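Local coordinates for fosfomycin resistance protein FosX (PDB 1R9C), which catalyses the hydration of the antibiotic fosfomycin with a manganese(II) cofactor, and so confers resistance to the drug, at residues R65-I70 against D92-R97; I107-Y110 against M116-L119. All coordinates share one frame; numbering follows the deposited sequence.

Contact 1 (R65-I70 against D92-R97); sequences RSYNHI and DMRPPR. With MN (manganese (II) ion), chain C.
Arg65 reaches across to Asp92 at the protein surface and forms a salt bridge, with Arg65 NH2 3.0 Å from Asp92 OD2. The bond is bent, with an N-H...O angle of 131°. OD2 is met on its anti side, and the guanidinium and carboxylate planes stand 65° apart. Arg65 is extended from CG to NE, which carries the guanidinium over the gap. Its NE is held separately by Asn114, and the group also makes a cation-pi contact with Tyr110.

Further along, Tyr67 crosses Arg94 at about a right angle. CE1 of Tyr67 lies 3.7 Å from NH2 of Arg94, and ring and guanidinium are nearly perpendicular. Arg94 bends at chi2 and chi3, which folds its guanidinium back to the ring. Arg97 approaches more loosely, its NH1 4.2 Å from Tyr67 OH.

The contact joins the entry to strand 69-73 with the loop after helix 79-89, in a protein of the vicinal oxygen chelate (VOC) superfamily. That strand begins at a metal ligand, His69, whose NE2 binds manganese at 2.1 Å. On the other side of the imidazole, His69 ND1 donates to Tyr67 O at 2.9 Å, nearly in the ring plane. This bond helps fix the ring's rotation. Asn68 ND2 gives a bond to Ser66 OG, while Asn68 OD1 is bonded to Ile11 and His115 of the second subunit.

Contact 2 (I107-Y110 against M116-L119); sequences IYFY and MFEL. With MN (manganese (II) ion), chain C.
Met116 lies beside Tyr110 in the first pair of an antiparallel beta hairpin, made by strands 106-110 and 116-120. The two side chains point the same way. Met116 bends at chi3 (-82°), which brings Met116 CE to 3.4 Å from Tyr110 OH. Its sulfur reaches the next tyrosine on this face, with Met116 SD 4.0 Å from Tyr108 CD2, in an oblique Met-aromatic contact.

Phe117 forms a hydrogen-bonded pair with Phe109. Phe117 N donates almost straight to Phe109 O at 2.9 Å, and Phe117 O accepts from Phe109 N. Phe117 CB sits over one face of the Phe109 ring as a CH-pi contact. The two rings are near parallel but slid apart, so they hardly overlap. Helices 15-26 and 79-89 pack on Phe109.

Glu118 returns to the tyrosine face, in a non-hydrogen-bonded pair with Tyr108. The chain is fully extended (chi1 174°, chi2 179°) and runs alongside the ring, with CG over its face. Glu118 OE1 binds manganese at 1.9 Å, while OE2 is bonded to Ser106 OG. The ring and that bond together probably hold the carboxylate in place.

Leu119 closes the register opposite Ile107, their backbones joined by two bonds of 2.8 Å, Leu119 N to Ile107 O and Ile107 N to Leu119 O. Leu119 CG meets the edge of the Phe109 ring, 4.1 Å from Phe109 CE2.

How the contacts relate
The two contacts lie side by side, with centres about 5 Å apart, and follow each other along the chain: contact 1 closes before contact 2 opens. Strand 69-73 runs parallel to strand 116-120, which is central of three strands within this chain, with 106-110 on its other side. The sheet runs on past 69-73 into the second subunit. Backbone hydrogen bonds probably tie the contacts together: Ile70 O with Glu118 N, and Arg94 N with Tyr108 O. The loop 92-97 thus runs along the outer side of the hairpin. Each contact supplies one manganese ligand, His69 or Glu118. His7 of the second subunit is another, and a water also binds the metal. The metal site therefore spans the dimer interface.

Contact 1 (R65-I70 against D92-R97)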
loop_
_atom_site.group_PDB
_atom_site.type_symbol
_atom_site.label_atom_id
_atom_site.label_comp_id
_atom_site.label_asym_id
_atom_site.label_seq_id
_atom_site.Cartn_x
_atom_site.Cartn_y
_atom_site.Cartn_z
ATOM N N ARG A 65 3.084 15.927 -1.194
ATOM C CA ARG A 65 2.658 15.154 -0.049
ATOM C C ARG A 65 1.125 15.148 0.018
ATOM O O ARG A 65 0.480 16.102 -0.375
ATOM C CB ARG A 65 3.278 15.740 1.227
ATOM C CG ARG A 65 4.701 15.200 1.464
ATOM C CD ARG A 65 5.603 16.094 2.300
ATOM N NE ARG A 65 6.977 15.562 2.367
ATOM C CZ ARG A 65 7.725 15.521 3.469
ATOM N NH1 ARG A 65 7.221 15.953 4.620
ATOM N NH2 ARG A 65 8.975 15.054 3.432
ATOM N N SER A 66 0.561 14.052 0.489
ATOM C CA SER A 66 -0.891 13.944 0.659
ATOM C C SER A 66 -1.129 13.118 1.927
ATOM O O SER A 66 -0.182 12.675 2.590
ATOM C CB SER A 66 -1.522 13.266 -0.573
ATOM O OG SER A 66 -1.230 11.873 -0.562
ATOM N N TYR A 67 -2.391 12.892 2.265
ATOM C CA TYR A 67 -2.685 12.130 3.472
ATOM C C TYR A 67 -3.018 10.668 3.138
ATOM O O TYR A 67 -3.428 9.912 4.004
ATOM C CB TYR A 67 -3.815 12.815 4.258
ATOM C CG TYR A 67 -3.864 12.413 5.712
ATOM C CD1 TYR A 67 -2.877 12.838 6.629
ATOM C CD2 TYR A 67 -4.896 11.583 6.187
ATOM C CE1 TYR A 67 -2.930 12.434 8.003
ATOM C CE2 TYR A 67 -4.964 11.189 7.541
ATOM C CZ TYR A 67 -3.983 11.620 8.442
ATOM O OH TYR A 67 -4.065 11.208 9.764
ATOM N N ASN A 68 -2.839 10.266 1.875
ATOM C CA ASN A 68 -2.834 8.841 1.548
ATOM C C ASN A 68 -1.675 8.236 2.295
ATOM O O ASN A 68 -0.581 8.813 2.321
ATOM C CB ASN A 68 -2.680 8.633 0.020
ATOM C CG ASN A 68 -3.852 9.164 -0.732
ATOM O OD1 ASN A 68 -4.895 8.526 -0.772
ATOM N ND2 ASN A 68 -3.727 10.377 -1.289
ATOM N N HIS A 69 -1.886 7.090 2.945
ATOM C CA HIS A 69 -0.845 6.551 3.788
ATOM C C HIS A 69 -1.035 5.034 3.990
ATOM O O HIS A 69 -2.139 4.499 3.815
ATOM C CB HIS A 69 -0.685 7.341 5.137
ATOM C CG HIS A 69 -1.829 7.196 6.120
ATOM N ND1 HIS A 69 -2.857 8.109 6.203
ATOM C CD2 HIS A 69 -2.057 6.290 7.108
ATOM C CE1 HIS A 69 -3.683 7.757 7.180
ATOM N NE2 HIS A 69 -3.229 6.652 7.746
ATOM N N ILE A 70 0.068 4.368 4.294
ATOM C CA ILE A 70 0.046 2.955 4.655
ATOM C C ILE A 70 0.525 2.850 6.091
ATOM O O ILE A 70 1.578 3.414 6.439
ATOM C CB ILE A 70 0.984 2.128 3.715
ATOM C CG1 ILE A 70 0.545 2.186 2.244
ATOM C CG2 ILE A 70 1.110 0.674 4.189
ATOM C CD1 ILE A 70 -0.901 1.727 1.968
ATOM N N ASP A 92 11.247 13.357 7.884
ATOM C CA ASP A 92 10.228 14.321 8.337
ATOM C C ASP A 92 9.096 13.554 9.018
ATOM O O ASP A 92 8.780 12.442 8.622
ATOM C CB ASP A 92 9.642 15.133 7.169
ATOM C CG ASP A 92 10.625 16.156 6.579
ATOM O OD1 ASP A 92 11.596 16.587 7.259
ATOM O OD2 ASP A 92 10.465 16.628 5.435
ATOM N N MET A 93 8.495 14.146 10.042
ATOM C CA MET A 93 7.340 13.528 10.679
ATOM C C MET A 93 6.258 14.533 11.075
ATOM O O MET A 93 6.514 15.734 11.198
ATOM C CB MET A 93 7.764 12.653 11.870
ATOM C CG MET A 93 8.666 13.327 12.885
ATOM S SD MET A 93 9.363 12.055 14.001
ATOM C CE MET A 93 7.879 11.623 14.901
ATOM N N ARG A 94 5.040 14.026 11.238
ATOM C CA ARG A 94 3.938 14.808 11.785
ATOM C C ARG A 94 4.121 14.872 13.300
ATOM O O ARG A 94 4.711 13.961 13.885
ATOM C CB ARG A 94 2.616 14.134 11.427
ATOM C CG ARG A 94 2.395 14.039 9.924
ATOM C CD ARG A 94 1.491 15.119 9.392
ATOM N NE ARG A 94 0.098 14.782 9.639
ATOM C CZ ARG A 94 -0.826 15.624 10.088
ATOM N NH1 ARG A 94 -0.530 16.891 10.340
ATOM N NH2 ARG A 94 -2.065 15.181 10.283
ATOM N N PRO A 95 3.633 15.918 13.956
ATOM C CA PRO A 95 3.876 16.043 15.399
ATOM C C PRO A 95 3.060 14.992 16.173
ATOM O O PRO A 95 1.949 14.681 15.743
ATOM C CB PRO A 95 3.420 17.470 15.721
ATOM C CG PRO A 95 3.160 18.118 14.368
ATOM C CD PRO A 95 2.784 17.011 13.439
ATOM N N PRO A 96 3.614 14.416 17.243
ATOM C CA PRO A 96 2.895 13.382 18.011
ATOM C C PRO A 96 1.709 14.000 18.773
ATOM O O PRO A 96 1.885 15.009 19.456
ATOM C CB PRO A 96 3.965 12.824 18.961
ATOM C CG PRO A 96 4.991 13.916 19.100
ATOM C CD PRO A 96 4.950 14.708 17.804
ATOM N N ARG A 97 0.515 13.424 18.612
ATOM C CA ARG A 97 -0.706 13.993 19.198
ATOM C C ARG A 97 -0.717 13.814 20.708
ATOM O O ARG A 97 -0.174 12.833 21.229
ATOM C CB ARG A 97 -1.960 13.369 18.574
ATOM C CG ARG A 97 -2.583 14.207 17.459
ATOM C CD ARG A 97 -2.499 13.578 16.067
ATOM N NE ARG A 97 -3.551 14.077 15.178
ATOM C CZ ARG A 97 -4.025 13.428 14.115
ATOM N NH1 ARG A 97 -3.551 12.231 13.781
ATOM N NH2 ARG A 97 -4.983 13.978 13.380
HETATM MN MN MN C . -3.964 6.023 9.567
HETATM O O HOH W 1 -6.027 6.490 8.907
#

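Contact 2 (I107-Y110 against M116-L119)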
loop_
_atom_site.group_PDB
_atom_site.type_symbol
_atom_site.label_atom_id
_atom_site.label_comp_id
_atom_site.label_asym_id
_atom_site.label_seq_id
_atom_site.Cartn_x
_atom_site.Cartn_y
_atom_site.Cartn_z
ATOM N N ILE A 107 2.729 7.279 14.975
ATOM C CA ILE A 107 3.819 8.085 14.437
ATOM C C ILE A 107 3.559 8.160 12.916
ATOM O O ILE A 107 3.383 7.113 12.271
ATOM C CB ILE A 107 5.181 7.379 14.700
ATOM C CG1 ILE A 107 5.427 7.175 16.186
ATOM C CG2 ILE A 107 6.358 8.138 14.030
ATOM C CD1 ILE A 107 6.255 5.922 16.487
ATOM N N TYR A 108 3.531 9.370 12.352
ATOM C CA TYR A 108 3.425 9.496 10.887
ATOM C C TYR A 108 4.706 10.141 10.415
ATOM O O TYR A 108 5.140 11.115 10.998
ATOM C CB TYR A 108 2.282 10.414 10.458
ATOM C CG TYR A 108 0.908 9.974 10.863
ATOM C CD1 TYR A 108 0.424 10.280 12.124
ATOM C CD2 TYR A 108 0.066 9.285 9.979
ATOM C CE1 TYR A 108 -0.835 9.891 12.523
ATOM C CE2 TYR A 108 -1.236 8.910 10.384
ATOM C CZ TYR A 108 -1.652 9.203 11.663
ATOM O OH TYR A 108 -2.908 8.874 12.116
ATOM N N PHE A 109 5.294 9.581 9.370
ATOM C CA PHE A 109 6.563 10.059 8.843
ATOM C C PHE A 109 6.540 9.902 7.308
ATOM O O PHE A 109 5.633 9.289 6.761
ATOM C CB PHE A 109 7.741 9.316 9.507
ATOM C CG PHE A 109 7.896 7.873 9.077
ATOM C CD1 PHE A 109 8.713 7.529 8.005
ATOM C CD2 PHE A 109 7.230 6.852 9.763
ATOM C CE1 PHE A 109 8.831 6.197 7.607
ATOM C CE2 PHE A 109 7.355 5.525 9.378
ATOM C CZ PHE A 109 8.171 5.191 8.309
ATOM N N TYR A 110 7.486 10.527 6.627
ATOM C CA TYR A 110 7.550 10.482 5.169
ATOM C C TYR A 110 8.877 9.831 4.838
ATOM O O TYR A 110 9.856 10.051 5.552
ATOM C CB TYR A 110 7.548 11.902 4.583
ATOM C CG TYR A 110 6.332 12.705 4.972
ATOM C CD1 TYR A 110 6.323 13.429 6.151
ATOM C CD2 TYR A 110 5.172 12.672 4.191
ATOM C CE1 TYR A 110 5.230 14.148 6.536
ATOM C CE2 TYR A 110 4.040 13.367 4.573
ATOM C CZ TYR A 110 4.092 14.132 5.741
ATOM O OH TYR A 110 3.010 14.839 6.148
ATOM N N MET A 116 3.780 8.940 2.630
ATOM C CA MET A 116 3.514 8.941 4.079
ATOM C C MET A 116 3.325 7.504 4.593
ATOM O O MET A 116 2.598 6.675 3.990
ATOM C CB MET A 116 2.291 9.796 4.429
ATOM C CG MET A 116 2.066 10.061 5.944
ATOM S SD MET A 116 0.408 10.740 6.305
ATOM C CE MET A 116 0.766 12.337 5.935
ATOM N N PHE A 117 3.952 7.227 5.725
ATOM C CA PHE A 117 3.781 5.941 6.423
ATOM C C PHE A 117 3.325 6.236 7.817
ATOM O O PHE A 117 3.503 7.372 8.287
ATOM C CB PHE A 117 5.116 5.199 6.486
ATOM C CG PHE A 117 5.570 4.684 5.154
ATOM C CD1 PHE A 117 6.458 5.426 4.375
ATOM C CD2 PHE A 117 5.070 3.482 4.661
ATOM C CE1 PHE A 117 6.855 4.968 3.101
ATOM C CE2 PHE A 117 5.472 2.995 3.400
ATOM C CZ PHE A 117 6.365 3.742 2.631
ATOM N N GLU A 118 2.736 5.243 8.480
ATOM C CA GLU A 118 2.220 5.421 9.831
ATOM C C GLU A 118 2.638 4.156 10.599
ATOM O O GLU A 118 2.631 3.069 10.035
ATOM C CB GLU A 118 0.690 5.525 9.814
ATOM C CG GLU A 118 0.067 5.572 11.223
ATOM C CD GLU A 118 -1.451 5.699 11.249
ATOM O OE1 GLU A 118 -2.143 5.792 10.168
ATOM O OE2 GLU A 118 -1.958 5.765 12.420
ATOM N N LEU A 119 3.055 4.335 11.852
ATOM C CA LEU A 119 3.196 3.231 12.810
ATOM C C LEU A 119 2.115 3.486 13.849
ATOM O O LEU A 119 2.096 4.552 14.475
ATOM C CB LEU A 119 4.585 3.272 13.466
ATOM C CG LEU A 119 5.716 3.260 12.431
ATOM C CD1 LEU A 119 7.020 3.608 13.092
ATOM C CD2 LEU A 119 5.811 1.857 11.747
HETATM MN MN MN C . -3.964 6.023 9.567
HETATM O O HOH W 1 -6.027 6.490 8.907
#